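Local coordinates for protein putative 4-amino-4-deoxychorismate lyase (Thermus thermophilus, PDB 2ZGI) that probably acts as a pyridoxal-phosphate-dependent lyase of the class-IV aminotransferase family, with 4-amino-4-deoxychorismate as its putative substrate, at residues Lys187-Ala192 against Leu197-Gly202; Arg193-Arg198 against Leu232-Glu237. One frame throughout, in Å; residues are numbered along the deposited sequence.

Interaction 1: Lys187-Ala192 against Leu197-Gly202; sequences KVAEAA and LRVERG
Ala189 and Ala192 on helix 183-194 meet Leu197 and Val199 where the chain turns back into strand 198-202, the second half of a beta-alpha-beta unit that starts with strand 172-176. The outer bond of the turn joins Leu197 N to Ala192 O at 2.9 Å. Its N-H...O angle is 147°, with the donor 25° off the carbonyl plane. The same oxygen is approached by the Leu197 side chain: CB of Leu197 is 3.1 Å from O of Ala192, a tight fit that accompanies the bend. With chi1 at -62°, CG of Leu197 stands beside its backbone N, and its CD1 reaches CB of Ala192 at 3.9 Å.

Val199 spans one helical turn with its two methyl groups, from Ala192 back to Ala189. CG1 of Val199, anti to the backbone N, touches CB of Ala189 at 4.2 Å, while CG2 lies 4.1 Å from CB of Ala192 and 4.0 Å from O of Ala189. Small alanine side chains let the backbones come near, with CA of Ala189 only 6.6 Å from CA of Val199. Within the sheet, Arg198, Glu200 and Gly202 make backbone hydrogen bonds to Leu173 and Leu175 of strand 172-176 and to Glu177 just after it. A helix packed on the strand that follows it, outermost in the sheet within this chain and parallel to the strand before, marks a beta-alpha-beta crossover.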
ATOM      1  N   LYS D 187     -13.618 -19.022 -22.899  1.00 33.44           N
ATOM      2  CA  LYS D 187     -13.843 -19.440 -24.266  1.00 33.74           C
ATOM      3  C   LYS D 187     -12.561 -19.288 -25.076  1.00 33.78           C
ATOM      4  O   LYS D 187     -12.232 -20.167 -25.867  1.00 33.76           O
ATOM      5  CB  LYS D 187     -14.988 -18.648 -24.915  1.00 34.09           C
ATOM      6  CG  LYS D 187     -16.353 -18.775 -24.220  1.00 34.50           C
ATOM      7  CD  LYS D 187     -16.718 -20.204 -23.831  1.00 36.13           C
ATOM      8  CE  LYS D 187     -18.215 -20.302 -23.576  1.00 36.70           C
ATOM      9  NZ  LYS D 187     -18.746 -21.644 -23.834  1.00 38.45           N
ATOM     10  N   VAL D 188     -11.837 -18.188 -24.873  1.00 34.25           N
ATOM     11  CA  VAL D 188     -10.584 -17.981 -25.599  1.00 34.46           C
ATOM     12  C   VAL D 188      -9.565 -19.082 -25.241  1.00 35.93           C
ATOM     13  O   VAL D 188      -8.922 -19.652 -26.134  1.00 36.61           O
ATOM     14  CB  VAL D 188     -10.010 -16.560 -25.437  1.00 34.14           C
ATOM     15  CG1 VAL D 188      -8.607 -16.484 -26.013  1.00 32.09           C
ATOM     16  CG2 VAL D 188     -10.905 -15.531 -26.148  1.00 30.65           C
ATOM     17  N   ALA D 189      -9.460 -19.390 -23.951  1.00 37.17           N
ATOM     18  CA  ALA D 189      -8.620 -20.478 -23.456  1.00 38.24           C
ATOM     19  C   ALA D 189      -8.956 -21.789 -24.183  1.00 39.31           C
ATOM     20  O   ALA D 189      -8.073 -22.436 -24.781  1.00 39.42           O
ATOM     21  CB  ALA D 189      -8.812 -20.630 -21.952  1.00 38.36           C
ATOM     22  N   GLU D 190     -10.241 -22.132 -24.155  1.00 40.08           N
ATOM     23  CA  GLU D 190     -10.781 -23.329 -24.796  1.00 41.93           C
ATOM     24  C   GLU D 190     -10.349 -23.443 -26.263  1.00 41.96           C
ATOM     25  O   GLU D 190      -9.806 -24.461 -26.674  1.00 42.82           O
ATOM     26  CB  GLU D 190     -12.302 -23.332 -24.677  1.00 41.79           C
ATOM     27  CG  GLU D 190     -12.931 -24.697 -24.816  1.00 46.85           C
ATOM     28  CD  GLU D 190     -14.392 -24.646 -25.222  1.00 50.82           C
ATOM     29  OE1 GLU D 190     -14.882 -23.566 -25.636  1.00 52.96           O
ATOM     30  OE2 GLU D 190     -15.048 -25.711 -25.150  1.00 53.61           O
ATOM     31  N   ALA D 191     -10.578 -22.383 -27.035  1.00 41.92           N
ATOM     32  CA  ALA D 191     -10.163 -22.315 -28.432  1.00 42.05           C
ATOM     33  C   ALA D 191      -8.642 -22.403 -28.642  1.00 42.60           C
ATOM     34  O   ALA D 191      -8.186 -22.976 -29.639  1.00 42.43           O
ATOM     35  CB  ALA D 191     -10.720 -21.064 -29.067  1.00 41.73           C
ATOM     36  N   ALA D 192      -7.870 -21.846 -27.714  1.00 43.28           N
ATOM     37  CA  ALA D 192      -6.406 -21.842 -27.799  1.00 44.24           C
ATOM     38  C   ALA D 192      -5.818 -23.242 -27.612  1.00 45.31           C
ATOM     39  O   ALA D 192      -4.893 -23.630 -28.325  1.00 45.65           O
ATOM     40  CB  ALA D 192      -5.806 -20.879 -26.796  1.00 43.82           C
ATOM     41  N   LEU D 197      -2.262 -24.752 -28.514  1.00 47.69           N
ATOM     42  CA  LEU D 197      -1.591 -23.837 -27.595  1.00 47.13           C
ATOM     43  C   LEU D 197      -1.787 -24.317 -26.170  1.00 46.52           C
ATOM     44  O   LEU D 197      -2.849 -24.848 -25.815  1.00 46.27           O
ATOM     45  CB  LEU D 197      -2.094 -22.400 -27.745  1.00 47.13           C
ATOM     46  CG  LEU D 197      -1.894 -21.680 -29.082  1.00 47.28           C
ATOM     47  CD1 LEU D 197      -2.679 -20.391 -29.086  1.00 47.67           C
ATOM     48  CD2 LEU D 197      -0.424 -21.397 -29.348  1.00 47.87           C
ATOM     49  N   ARG D 198      -0.741 -24.147 -25.370  1.00 46.00           N
ATOM     50  CA  ARG D 198      -0.777 -24.450 -23.950  1.00 46.23           C
ATOM     51  C   ARG D 198      -1.387 -23.261 -23.216  1.00 44.97           C
ATOM     52  O   ARG D 198      -1.235 -22.114 -23.646  1.00 44.65           O
ATOM     53  CB  ARG D 198       0.642 -24.714 -23.435  1.00 47.02           C
ATOM     54  CG  ARG D 198       0.736 -25.152 -21.975  1.00 49.96           C
ATOM     55  CD  ARG D 198       2.178 -25.493 -21.603  1.00 55.50           C
ATOM     56  NE  ARG D 198       3.033 -24.307 -21.521  1.00 58.39           N
ATOM     57  CZ  ARG D 198       3.540 -23.823 -20.386  1.00 60.74           C
ATOM     58  NH1 ARG D 198       3.283 -24.426 -19.229  1.00 61.55           N
ATOM     59  NH2 ARG D 198       4.311 -22.738 -20.405  1.00 61.45           N
ATOM     60  N   VAL D 199      -2.083 -23.544 -22.117  1.00 44.25           N
ATOM     61  CA  VAL D 199      -2.755 -22.512 -21.337  1.00 43.34           C
ATOM     62  C   VAL D 199      -2.482 -22.684 -19.839  1.00 43.18           C
ATOM     63  O   VAL D 199      -2.703 -23.763 -19.261  1.00 43.91           O
ATOM     64  CB  VAL D 199      -4.288 -22.483 -21.630  1.00 43.30           C
ATOM     65  CG1 VAL D 199      -5.049 -21.692 -20.554  1.00 42.94           C
ATOM     66  CG2 VAL D 199      -4.542 -21.889 -22.998  1.00 43.33           C
ATOM     67  N   GLU D 200      -1.985 -21.623 -19.221  1.00 42.33           N
ATOM     68  CA  GLU D 200      -1.755 -21.596 -17.780  1.00 41.73           C
ATOM     69  C   GLU D 200      -2.445 -20.403 -17.129  1.00 40.54           C
ATOM     70  O   GLU D 200      -2.613 -19.370 -17.767  1.00 39.36           O
ATOM     71  CB  GLU D 200      -0.266 -21.486 -17.491  1.00 42.36           C
ATOM     72  CG  GLU D 200       0.555 -22.705 -17.877  1.00 45.64           C
ATOM     73  CD  GLU D 200       1.845 -22.757 -17.085  1.00 49.99           C
ATOM     74  OE1 GLU D 200       1.791 -23.164 -15.893  1.00 51.42           O
ATOM     75  OE2 GLU D 200       2.906 -22.370 -17.645  1.00 50.55           O
ATOM     76  N   ARG D 201      -2.786 -20.555 -15.848  1.00 39.33           N
ATOM     77  CA  ARG D 201      -3.378 -19.498 -15.016  1.00 38.92           C
ATOM     78  C   ARG D 201      -2.347 -19.111 -13.965  1.00 38.23           C
ATOM     79  O   ARG D 201      -1.655 -19.985 -13.436  1.00 37.83           O
ATOM     80  CB  ARG D 201      -4.641 -20.012 -14.313  1.00 38.74           C
ATOM     81  CG  ARG D 201      -5.657 -20.656 -15.259  1.00 40.31           C
ATOM     82  CD  ARG D 201      -6.783 -21.346 -14.512  1.00 43.19           C
ATOM     83  NE  ARG D 201      -7.714 -21.978 -15.451  1.00 46.32           N
ATOM     84  CZ  ARG D 201      -8.705 -21.342 -16.081  1.00 46.27           C
ATOM     85  NH1 ARG D 201      -8.923 -20.047 -15.871  1.00 44.20           N
ATOM     86  NH2 ARG D 201      -9.489 -22.016 -16.918  1.00 47.89           N
ATOM     87  N   GLY D 202      -2.239 -17.816 -13.663  1.00 37.18           N
ATOM     88  CA  GLY D 202      -1.334 -17.360 -12.594  1.00 35.72           C
ATOM     89  C   GLY D 202      -1.603 -15.958 -12.102  1.00 34.60           C
ATOM     90  O   GLY D 202      -2.401 -15.223 -12.694  1.00 34.46           O
TER

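Interaction 2: Arg193-Arg198 against Leu232-Glu237; sequences RGLGLR and LLPLIE
Leu195 and Pro234 bring the two backbones closest, yet their CA atoms remain 8.3 Å apart, so the gap is bridged entirely by side chains. Leu195 supplies the reach. Its CG lies anti to the carbonyl carbon, beside the backbone N, and chi2 of -177° extends the branch so that CD1 leads. This methyl sits against two consecutive residues of helix 233-239: CD1 of Leu195 is 3.7 Å from CG of Leu235 and 3.8 Å from CB of Pro234. The flanking contacts are longer, with CD2 of Leu195 at 4.2 Å from CB of Pro234 and CD1 of Leu195 at 4.0 Å from CD2 of Leu235. Both pairs of side chains meet at an oblique angle, an apolar touch without polar atoms.

Leu195 is placed by a Schellman motif ending helix 183-194. Gly196 adopts positive phi, 77°, and its N donates to O of Arg193 at 2.6 Å; the companion bond, back to O of Ala192, comes from Leu197 N. The protruding leucine is thus displayed by the helix terminus toward the first turn of the C-terminal helix, where N of Ile236 bonds to O of Leu232 at 2.9 Å. Leu195 and Pro234 form the solvent-exposed side of this contact, whereas Leu235 is buried and continues onto Leu222. Elsewhere on the same segment, Leu232 and Ile236 rest on Leu214 of strand 212-217.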
ATOM      1  N   ARG D 193      -6.346 -23.985 -26.646  1.00 46.14           N
ATOM      2  CA  ARG D 193      -6.025 -25.399 -26.515  1.00 47.23           C
ATOM      3  C   ARG D 193      -6.274 -26.119 -27.849  1.00 47.71           C
ATOM      4  O   ARG D 193      -5.358 -26.723 -28.411  1.00 47.95           O
ATOM      5  CB  ARG D 193      -6.854 -26.038 -25.411  1.00 47.29           C
ATOM      6  CG  ARG D 193      -6.483 -25.595 -24.016  1.00 49.56           C
ATOM      7  CD  ARG D 193      -7.226 -26.418 -22.971  1.00 53.16           C
ATOM      8  NE  ARG D 193      -8.683 -26.266 -23.059  1.00 56.79           N
ATOM      9  CZ  ARG D 193      -9.515 -27.109 -23.683  1.00 58.71           C
ATOM     10  NH1 ARG D 193      -9.054 -28.193 -24.294  1.00 60.36           N
ATOM     11  NH2 ARG D 193     -10.821 -26.865 -23.699  1.00 58.37           N
ATOM     12  N   GLY D 194      -7.500 -26.017 -28.366  1.00 47.75           N
ATOM     13  CA  GLY D 194      -7.863 -26.619 -29.647  1.00 48.35           C
ATOM     14  C   GLY D 194      -6.949 -26.240 -30.805  1.00 48.66           C
ATOM     15  O   GLY D 194      -6.934 -26.925 -31.832  1.00 49.25           O
ATOM     16  N   LEU D 195      -6.188 -25.155 -30.635  1.00 48.23           N
ATOM     17  CA  LEU D 195      -5.201 -24.709 -31.621  1.00 48.26           C
ATOM     18  C   LEU D 195      -3.812 -25.322 -31.399  1.00 48.17           C
ATOM     19  O   LEU D 195      -2.872 -25.046 -32.152  1.00 48.46           O
ATOM     20  CB  LEU D 195      -5.074 -23.182 -31.592  1.00 48.35           C
ATOM     21  CG  LEU D 195      -6.155 -22.287 -32.191  1.00 48.59           C
ATOM     22  CD1 LEU D 195      -5.694 -20.850 -32.071  1.00 48.51           C
ATOM     23  CD2 LEU D 195      -6.464 -22.646 -33.649  1.00 48.32           C
ATOM     24  N   GLY D 196      -3.691 -26.147 -30.367  1.00 48.29           N
ATOM     25  CA  GLY D 196      -2.400 -26.691 -29.960  1.00 48.29           C
ATOM     26  C   GLY D 196      -1.580 -25.672 -29.195  1.00 48.21           C
ATOM     27  O   GLY D 196      -0.348 -25.695 -29.239  1.00 48.36           O
ATOM     28  N   LEU D 197      -2.262 -24.752 -28.514  1.00 47.69           N
ATOM     29  CA  LEU D 197      -1.591 -23.837 -27.595  1.00 47.13           C
ATOM     30  C   LEU D 197      -1.787 -24.317 -26.170  1.00 46.52           C
ATOM     31  O   LEU D 197      -2.849 -24.848 -25.815  1.00 46.27           O
ATOM     32  CB  LEU D 197      -2.094 -22.400 -27.745  1.00 47.13           C
ATOM     33  CG  LEU D 197      -1.894 -21.680 -29.082  1.00 47.28           C
ATOM     34  CD1 LEU D 197      -2.679 -20.391 -29.086  1.00 47.67           C
ATOM     35  CD2 LEU D 197      -0.424 -21.397 -29.348  1.00 47.87           C
ATOM     36  N   ARG D 198      -0.741 -24.147 -25.370  1.00 46.00           N
ATOM     37  CA  ARG D 198      -0.777 -24.450 -23.950  1.00 46.23           C
ATOM     38  C   ARG D 198      -1.387 -23.261 -23.216  1.00 44.97           C
ATOM     39  O   ARG D 198      -1.235 -22.114 -23.646  1.00 44.65           O
ATOM     40  CB  ARG D 198       0.642 -24.714 -23.435  1.00 47.02           C
ATOM     41  CG  ARG D 198       0.736 -25.152 -21.975  1.00 49.96           C
ATOM     42  CD  ARG D 198       2.178 -25.493 -21.603  1.00 55.50           C
ATOM     43  NE  ARG D 198       3.033 -24.307 -21.521  1.00 58.39           N
ATOM     44  CZ  ARG D 198       3.540 -23.823 -20.386  1.00 60.74           C
ATOM     45  NH1 ARG D 198       3.283 -24.426 -19.229  1.00 61.55           N
ATOM     46  NH2 ARG D 198       4.311 -22.738 -20.405  1.00 61.45           N
ATOM     47  N   LEU D 232      -1.705 -15.852 -32.884  1.00 55.60           N
ATOM     48  CA  LEU D 232      -2.979 -15.513 -32.259  1.00 54.51           C
ATOM     49  C   LEU D 232      -4.036 -15.044 -33.250  1.00 53.70           C
ATOM     50  O   LEU D 232      -5.224 -14.978 -32.912  1.00 53.39           O
ATOM     51  CB  LEU D 232      -2.765 -14.454 -31.185  1.00 54.35           C
ATOM     52  CG  LEU D 232      -1.899 -14.909 -30.020  1.00 54.34           C
ATOM     53  CD1 LEU D 232      -1.448 -13.705 -29.250  1.00 55.10           C
ATOM     54  CD2 LEU D 232      -2.648 -15.876 -29.118  1.00 54.49           C
ATOM     55  N   LEU D 233      -3.602 -14.714 -34.465  1.00 52.51           N
ATOM     56  CA  LEU D 233      -4.530 -14.341 -35.531  1.00 51.75           C
ATOM     57  C   LEU D 233      -5.775 -15.241 -35.628  1.00 50.47           C
ATOM     58  O   LEU D 233      -6.887 -14.727 -35.634  1.00 50.46           O
ATOM     59  CB  LEU D 233      -3.816 -14.217 -36.882  1.00 52.00           C
ATOM     60  CG  LEU D 233      -3.800 -12.810 -37.482  1.00 53.10           C
ATOM     61  CD1 LEU D 233      -5.247 -12.253 -37.596  1.00 53.22           C
ATOM     62  CD2 LEU D 233      -2.871 -11.859 -36.701  1.00 53.69           C
ATOM     63  N   PRO D 234      -5.586 -16.576 -35.712  1.00 49.53           N
ATOM     64  CA  PRO D 234      -6.683 -17.540 -35.595  1.00 48.40           C
ATOM     65  C   PRO D 234      -7.673 -17.247 -34.467  1.00 47.18           C
ATOM     66  O   PRO D 234      -8.892 -17.301 -34.692  1.00 47.41           O
ATOM     67  CB  PRO D 234      -5.955 -18.863 -35.301  1.00 48.53           C
ATOM     68  CG  PRO D 234      -4.530 -18.664 -35.779  1.00 48.77           C
ATOM     69  CD  PRO D 234      -4.358 -17.239 -36.205  1.00 49.57           C
ATOM     70  N   LEU D 235      -7.160 -16.973 -33.267  1.00 45.48           N
ATOM     71  CA  LEU D 235      -8.009 -16.725 -32.094  1.00 43.51           C
ATOM     72  C   LEU D 235      -8.757 -15.409 -32.210  1.00 41.96           C
ATOM     73  O   LEU D 235      -9.931 -15.330 -31.863  1.00 41.46           O
ATOM     74  CB  LEU D 235      -7.178 -16.702 -30.809  1.00 43.91           C
ATOM     75  CG  LEU D 235      -6.900 -17.989 -30.039  1.00 43.81           C
ATOM     76  CD1 LEU D 235      -6.230 -17.616 -28.734  1.00 44.42           C
ATOM     77  CD2 LEU D 235      -8.159 -18.771 -29.785  1.00 44.75           C
ATOM     78  N   ILE D 236      -8.057 -14.379 -32.682  1.00 40.03           N
ATOM     79  CA  ILE D 236      -8.663 -13.070 -32.904  1.00 38.62           C
ATOM     80  C   ILE D 236      -9.821 -13.165 -33.919  1.00 38.07           C
ATOM     81  O   ILE D 236     -10.923 -12.658 -33.676  1.00 36.74           O
ATOM     82  CB  ILE D 236      -7.585 -12.045 -33.292  1.00 38.33           C
ATOM     83  CG1 ILE D 236      -6.721 -11.749 -32.051  1.00 37.76           C
ATOM     84  CG2 ILE D 236      -8.219 -10.764 -33.874  1.00 37.76           C
ATOM     85  CD1 ILE D 236      -5.337 -11.278 -32.361  1.00 37.91           C
ATOM     86  N   GLU D 237      -9.572 -13.858 -35.031  1.00 38.25           N
ATOM     87  CA  GLU D 237     -10.605 -14.152 -36.033  1.00 38.74           C
ATOM     88  C   GLU D 237     -11.834 -14.809 -35.420  1.00 37.80           C
ATOM     89  O   GLU D 237     -12.958 -14.373 -35.671  1.00 37.34           O
ATOM     90  CB  GLU D 237     -10.060 -15.070 -37.138  1.00 39.13           C
ATOM     91  CG  GLU D 237      -9.244 -14.347 -38.173  1.00 43.18           C
ATOM     92  CD  GLU D 237      -8.540 -15.299 -39.114  1.00 47.43           C
ATOM     93  OE1 GLU D 237      -8.244 -16.447 -38.704  1.00 48.73           O
ATOM     94  OE2 GLU D 237      -8.273 -14.887 -40.262  1.00 50.58           O
TER

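Helix 183-194 carries both contacts, and their centres lie 8 Å apart. Interaction 1 ties the helix to the strand that follows it; interaction 2 ties its end to helix 233-239, and Leu197 and Arg198 belong to segments of both. Leu235 connects them directly: its CD2 is 3.5 Å from CB of Ala191, and its CD1 is 3.8 Å from CG1 of Val188. The start of the same helix faces the cofactor, since Ile183 and Thr184 bind pyridoxal 5'-phosphate. The contacts themselves stand back from it: the cofactor is about 11 Å from the side chain of Ala189 and about 14 Å from that of Leu235.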